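PDB 4QB5: Glyoxalase/bleomycin resistance protein/dioxygenase from Albidiferax ferrireducens T118, which probably acts as a dioxygenase, as a member of the vicinal oxygen chelate superfamily, with substrate and exact reaction not established. Local coordinates for residues C[126-134]-C[138-146]. Residues are numbered along the deposited sequence; the frame is centred on the assembly and turned at random.
Sequences KLYLAYLRD and NKICALHRP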
ATOM      1  N   LYS C 126      -4.717  20.453   6.457  1.00 40.30           N
ATOM      2  CA  LYS C 126      -5.001  20.855   5.072  1.00 40.89           C
ATOM      3  C   LYS C 126      -4.178  20.038   4.046  1.00 36.19           C
ATOM      4  O   LYS C 126      -2.941  20.016   4.106  1.00 34.00           O
ATOM      5  CB  LYS C 126      -4.733  22.344   4.832  1.00 42.43           C
ATOM      6  CG  LYS C 126      -5.321  22.844   3.496  1.00 46.51           C
ATOM      7  CD  LYS C 126      -4.816  24.248   3.181  1.00 55.16           C
ATOM      8  CE  LYS C 126      -5.545  24.883   2.006  1.00 59.35           C
ATOM      9  NZ  LYS C 126      -5.053  26.255   1.692  1.00 64.00           N
ATOM     10  N   LEU C 127      -4.876  19.406   3.097  1.00 32.62           N
ATOM     11  CA  LEU C 127      -4.228  18.529   2.111  1.00 28.97           C
ATOM     12  C   LEU C 127      -4.754  18.822   0.755  1.00 26.23           C
ATOM     13  O   LEU C 127      -5.937  19.099   0.615  1.00 25.90           O
ATOM     14  CB  LEU C 127      -4.607  17.066   2.374  1.00 33.07           C
ATOM     15  CG  LEU C 127      -4.286  16.545   3.755  1.00 37.07           C
ATOM     16  CD1 LEU C 127      -5.032  15.222   3.963  1.00 38.07           C
ATOM     17  CD2 LEU C 127      -2.786  16.447   3.934  1.00 35.19           C
ATOM     18  N   TYR C 128      -3.924  18.580  -0.254  1.00 21.45           N
ATOM     19  CA  TYR C 128      -4.436  18.518  -1.615  1.00 19.94           C
ATOM     20  C   TYR C 128      -4.350  17.037  -2.082  1.00 18.57           C
ATOM     21  O   TYR C 128      -3.353  16.348  -1.902  1.00 18.09           O
ATOM     22  CB  TYR C 128      -3.644  19.435  -2.501  1.00 19.19           C
ATOM     23  CG  TYR C 128      -4.285  19.679  -3.822  1.00 19.31           C
ATOM     24  CD1 TYR C 128      -4.149  18.762  -4.865  1.00 20.87           C
ATOM     25  CD2 TYR C 128      -5.015  20.828  -4.057  1.00 19.41           C
ATOM     26  CE1 TYR C 128      -4.734  18.987  -6.096  1.00 19.81           C
ATOM     27  CE2 TYR C 128      -5.607  21.048  -5.280  1.00 18.82           C
ATOM     28  CZ  TYR C 128      -5.470  20.130  -6.286  1.00 20.25           C
ATOM     29  OH  TYR C 128      -6.054  20.337  -7.506  1.00 17.39           O
ATOM     30  N   LEU C 129      -5.412  16.573  -2.683  1.00 19.51           N
ATOM     31  CA  LEU C 129      -5.544  15.191  -3.074  1.00 20.61           C
ATOM     32  C   LEU C 129      -6.040  15.089  -4.508  1.00 18.32           C
ATOM     33  O   LEU C 129      -6.957  15.789  -4.881  1.00 16.95           O
ATOM     34  CB  LEU C 129      -6.626  14.574  -2.210  1.00 25.52           C
ATOM     35  CG  LEU C 129      -6.241  14.233  -0.782  1.00 30.43           C
ATOM     36  CD1 LEU C 129      -7.492  13.909   0.030  1.00 33.60           C
ATOM     37  CD2 LEU C 129      -5.367  13.006  -0.889  1.00 33.74           C
ATOM     38  N   ALA C 130      -5.520  14.132  -5.264  1.00 16.13           N
ATOM     39  CA  ALA C 130      -6.085  13.775  -6.556  1.00 16.21           C
ATOM     40  C   ALA C 130      -6.209  12.255  -6.634  1.00 16.02           C
ATOM     41  O   ALA C 130      -5.171  11.552  -6.560  1.00 15.15           O
ATOM     42  CB  ALA C 130      -5.140  14.275  -7.671  1.00 16.49           C
ATOM     43  N   TYR C 131      -7.427  11.769  -6.793  1.00 15.69           N
ATOM     44  CA  TYR C 131      -7.748  10.354  -6.823  1.00 18.17           C
ATOM     45  C   TYR C 131      -7.947   9.774  -8.199  1.00 17.18           C
ATOM     46  O   TYR C 131      -8.543  10.396  -9.034  1.00 18.44           O
ATOM     47  CB  TYR C 131      -9.014  10.057  -6.010  1.00 20.48           C
ATOM     48  CG  TYR C 131      -8.849  10.080  -4.472  1.00 22.04           C
ATOM     49  CD1 TYR C 131      -8.486   8.940  -3.757  1.00 23.49           C
ATOM     50  CD2 TYR C 131      -9.087  11.239  -3.760  1.00 24.38           C
ATOM     51  CE1 TYR C 131      -8.366   8.945  -2.365  1.00 25.07           C
ATOM     52  CE2 TYR C 131      -8.959  11.279  -2.367  1.00 26.36           C
ATOM     53  CZ  TYR C 131      -8.589  10.137  -1.676  1.00 26.35           C
ATOM     54  OH  TYR C 131      -8.511  10.196  -0.294  1.00 30.97           O
ATOM     55  N   LEU C 132      -7.502   8.534  -8.402  1.00 16.07           N
ATOM     56  CA  LEU C 132      -7.711   7.781  -9.659  1.00 16.24           C
ATOM     57  C   LEU C 132      -7.924   6.308  -9.373  1.00 14.92           C
ATOM     58  O   LEU C 132      -7.574   5.826  -8.298  1.00 15.61           O
ATOM     59  CB  LEU C 132      -6.431   7.766 -10.536  1.00 17.57           C
ATOM     60  CG  LEU C 132      -5.955   9.063 -11.116  1.00 19.79           C
ATOM     61  CD1 LEU C 132      -4.510   8.886 -11.572  1.00 21.73           C
ATOM     62  CD2 LEU C 132      -6.875   9.494 -12.277  1.00 19.12           C
ATOM     63  N   ARG C 133      -8.431   5.600 -10.362  1.00 14.12           N
ATOM     64  CA  ARG C 133      -8.273   4.142 -10.439  1.00 16.02           C
ATOM     65  C   ARG C 133      -7.333   3.891 -11.592  1.00 15.88           C
ATOM     66  O   ARG C 133      -7.545   4.465 -12.683  1.00 15.74           O
ATOM     67  CB  ARG C 133      -9.621   3.425 -10.700  1.00 17.41           C
ATOM     68  CG  ARG C 133     -10.544   3.586  -9.500  1.00 24.42           C
ATOM     69  CD  ARG C 133     -11.785   2.741  -9.538  1.00 30.32           C
ATOM     70  NE  ARG C 133     -12.093   2.290  -8.170  1.00 38.50           N
ATOM     71  CZ  ARG C 133     -12.784   2.957  -7.262  1.00 42.70           C
ATOM     72  NH1 ARG C 133     -13.328   4.177  -7.520  1.00 51.61           N
ATOM     73  NH2 ARG C 133     -12.987   2.359  -6.088  1.00 40.84           N
ATOM     74  N   ASP C 134      -6.403   2.980 -11.383  1.00 14.04           N
ATOM     75  CA  ASP C 134      -5.533   2.510 -12.437  1.00 14.76           C
ATOM     76  C   ASP C 134      -6.360   1.599 -13.400  1.00 15.36           C
ATOM     77  O   ASP C 134      -7.564   1.378 -13.204  1.00 14.76           O
ATOM     78  CB  ASP C 134      -4.219   1.923 -11.857  1.00 14.04           C
ATOM     79  CG  ASP C 134      -4.336   0.479 -11.362  1.00 14.86           C
ATOM     80  OD1 ASP C 134      -5.418  -0.163 -11.466  1.00 13.57           O
ATOM     81  OD2 ASP C 134      -3.285  -0.046 -10.845  1.00 15.34           O
ATOM     82  N   ASN C 138      -7.277  -0.614  -9.297  1.00 15.37           N
ATOM     83  CA  ASN C 138      -6.594  -0.204  -8.053  1.00 15.71           C
ATOM     84  C   ASN C 138      -6.803   1.292  -7.752  1.00 16.26           C
ATOM     85  O   ASN C 138      -6.590   2.139  -8.619  1.00 15.20           O
ATOM     86  CB  ASN C 138      -5.087  -0.491  -8.063  1.00 16.79           C
ATOM     87  CG  ASN C 138      -4.763  -1.972  -8.284  1.00 18.49           C
ATOM     88  OD1 ASN C 138      -4.107  -2.341  -9.263  1.00 20.12           O
ATOM     89  ND2 ASN C 138      -5.210  -2.816  -7.378  1.00 17.10           N
ATOM     90  N   LYS C 139      -7.205   1.617  -6.511  1.00 14.48           N
ATOM     91  CA  LYS C 139      -7.502   2.981  -6.141  1.00 16.44           C
ATOM     92  C   LYS C 139      -6.269   3.645  -5.621  1.00 15.50           C
ATOM     93  O   LYS C 139      -5.646   3.128  -4.702  1.00 15.35           O
ATOM     94  CB  LYS C 139      -8.632   3.026  -5.073  1.00 16.82           C
ATOM     95  CG  LYS C 139      -9.125   4.421  -4.800  1.00 21.33           C
ATOM     96  CD  LYS C 139     -10.342   4.379  -3.870  1.00 26.06           C
ATOM     97  CE  LYS C 139     -10.992   5.727  -3.799  1.00 31.14           C
ATOM     98  NZ  LYS C 139     -11.944   5.758  -2.644  1.00 34.74           N
ATOM     99  N   ILE C 140      -5.894   4.779  -6.225  1.00 14.38           N
ATOM    100  CA  ILE C 140      -4.606   5.443  -5.906  1.00 14.20           C
ATOM    101  C   ILE C 140      -4.844   6.938  -5.797  1.00 13.38           C
ATOM    102  O   ILE C 140      -5.854   7.452  -6.269  1.00 13.04           O
ATOM    103  CB  ILE C 140      -3.502   5.122  -6.965  1.00 15.07           C
ATOM    104  CG1 ILE C 140      -3.903   5.722  -8.332  1.00 17.02           C
ATOM    105  CG2 ILE C 140      -3.302   3.602  -7.048  1.00 16.04           C
ATOM    106  CD1 ILE C 140      -2.961   5.416  -9.470  1.00 17.73           C
ATOM    107  N   CYS C 141      -3.951   7.658  -5.159  1.00 13.60           N
ATOM    108  CA  CYS C 141      -4.038   9.110  -5.160  1.00 14.49           C
ATOM    109  C   CYS C 141      -2.681   9.692  -4.977  1.00 14.71           C
ATOM    110  O   CYS C 141      -1.691   8.977  -4.637  1.00 14.51           O
ATOM    111  CB  CYS C 141      -4.979   9.652  -4.070  1.00 18.18           C
ATOM    112  SG  CYS C 141      -4.395   9.236  -2.465  1.00 21.35           S
ATOM    113  N   ALA C 142      -2.593  10.938  -5.348  1.00 14.17           N
ATOM    114  CA  ALA C 142      -1.400  11.751  -5.039  1.00 14.53           C
ATOM    115  C   ALA C 142      -1.812  12.753  -3.948  1.00 15.16           C
ATOM    116  O   ALA C 142      -2.924  13.341  -3.999  1.00 15.86           O
ATOM    117  CB  ALA C 142      -0.888  12.481  -6.280  1.00 14.18           C
ATOM    118  N   LEU C 143      -0.974  12.889  -2.934  1.00 15.14           N
ATOM    119  CA  LEU C 143      -1.289  13.758  -1.809  1.00 16.07           C
ATOM    120  C   LEU C 143      -0.153  14.708  -1.532  1.00 15.84           C
ATOM    121  O   LEU C 143       1.031  14.295  -1.412  1.00 15.45           O
ATOM    122  CB  LEU C 143      -1.543  12.904  -0.561  1.00 17.78           C
ATOM    123  CG  LEU C 143      -1.856  13.589   0.775  1.00 19.02           C
ATOM    124  CD1 LEU C 143      -2.634  12.651   1.705  1.00 20.26           C
ATOM    125  CD2 LEU C 143      -0.589  14.011   1.464  1.00 19.74           C
ATOM    126  N   HIS C 144      -0.496  15.987  -1.389  1.00 18.18           N
ATOM    127  CA  HIS C 144       0.437  16.978  -0.965  1.00 18.63           C
ATOM    128  C   HIS C 144      -0.075  17.658   0.318  1.00 20.56           C
ATOM    129  O   HIS C 144      -1.198  18.123   0.375  1.00 18.75           O
ATOM    130  CB  HIS C 144       0.595  18.013  -2.060  1.00 20.10           C
ATOM    131  CG  HIS C 144       1.403  19.189  -1.634  1.00 19.55           C
ATOM    132  ND1 HIS C 144       2.724  19.087  -1.259  1.00 21.81           N
ATOM    133  CD2 HIS C 144       1.053  20.474  -1.425  1.00 21.44           C
ATOM    134  CE1 HIS C 144       3.164  20.262  -0.857  1.00 20.71           C
ATOM    135  NE2 HIS C 144       2.165  21.115  -0.943  1.00 22.02           N
ATOM    136  N   ARG C 145       0.807  17.820   1.279  1.00 23.94           N
ATOM    137  CA  ARG C 145       0.522  18.586   2.503  1.00 31.49           C
ATOM    138  C   ARG C 145       1.330  19.901   2.534  1.00 31.17           C
ATOM    139  O   ARG C 145       2.544  19.852   2.604  1.00 32.40           O
ATOM    140  CB  ARG C 145       0.916  17.722   3.700  1.00 37.60           C
ATOM    141  CG  ARG C 145       0.607  18.346   5.045  1.00 46.80           C
ATOM    142  CD  ARG C 145       0.623  17.263   6.111  1.00 53.96           C
ATOM    143  NE  ARG C 145       0.748  17.842   7.449  1.00 64.08           N
ATOM    144  CZ  ARG C 145      -0.186  17.821   8.401  1.00 68.60           C
ATOM    145  NH1 ARG C 145      -1.375  17.244   8.216  1.00 76.28           N
ATOM    146  NH2 ARG C 145       0.082  18.385   9.570  1.00 77.31           N
ATOM    147  N   PRO C 146       0.668  21.064   2.442  1.00 35.02           N
ATOM    148  CA  PRO C 146       1.387  22.365   2.302  1.00 42.11           C
ATOM    149  C   PRO C 146       2.277  22.772   3.479  1.00 42.04           C
ATOM    150  O   PRO C 146       2.045  22.271   4.571  1.00 45.42           O
ATOM    151  CB  PRO C 146       0.247  23.375   2.142  1.00 40.72           C
ATOM    152  CG  PRO C 146      -0.898  22.606   1.561  1.00 38.23           C
ATOM    153  CD  PRO C 146      -0.759  21.187   2.063  1.00 38.42           C
TER
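Cys141 lies against one face of the Tyr131 ring, where strands 127-133 and 139-144 run antiparallel as a beta hairpin. Its CB makes a CH-pi contact 3.9 Å from the ring centroid; with chi1 at 63°, SG is placed between the backbone N and the carbonyl carbon and stands obliquely to the ring, a Cys sulfur-aromatic contact. The hairpin illustrates how an antiparallel pair sends successive residues to two unlike faces, one covered by helices, the other meeting a second subunit. Cys141 and Tyr131 form a non-hydrogen-bonded pair. Between such pairs come the hydrogen-bonded ones, Tyr128 with His144, Ala130 with Ala142 and Leu132 with Ile140, each closed by two backbone bonds; that from Tyr128 N to His144 O, 2.8 Å, is almost straight.

Packing is tight on the buried face of Ala130, Ala142, Leu132 and Ile140, where Leu132 CB lies 3.9 Å from Ile140 CG1. On the Tyr131 face, Leu129 and Leu143 lie side by side, CD2 of Leu129 meeting CD1 of Leu143 at 3.8 Å. Near the turn, Asn138 N reaches Asp134 OD1 from above the carboxylate plane at 2.9 Å; OD1 also accepts the amide of Asp136, while OD2 bonds Tyr41 OH. There the partly exposed Lys139 lays CD over one face of the Arg133 guanidinium, 4.0 Å from NH2. The exposed end away from the turn is looser: aliphatic carbons of Arg145 run past Leu127 CD2, and Pro146 CD lies 3.2 Å from Lys126 O.

Within the mixed sheet of this betaalphabetabetabeta module, the hairpin occupies the centre, flanked by strand 87-91 beside 139-144 and strand 111-120 beside 127-133. Leu132 and Ile140 pack on helix 34-46, and Ala142 and Tyr128 on helix 95-107, whereas Cys141 and Leu143 meet His26 and Ser25 of the second subunit.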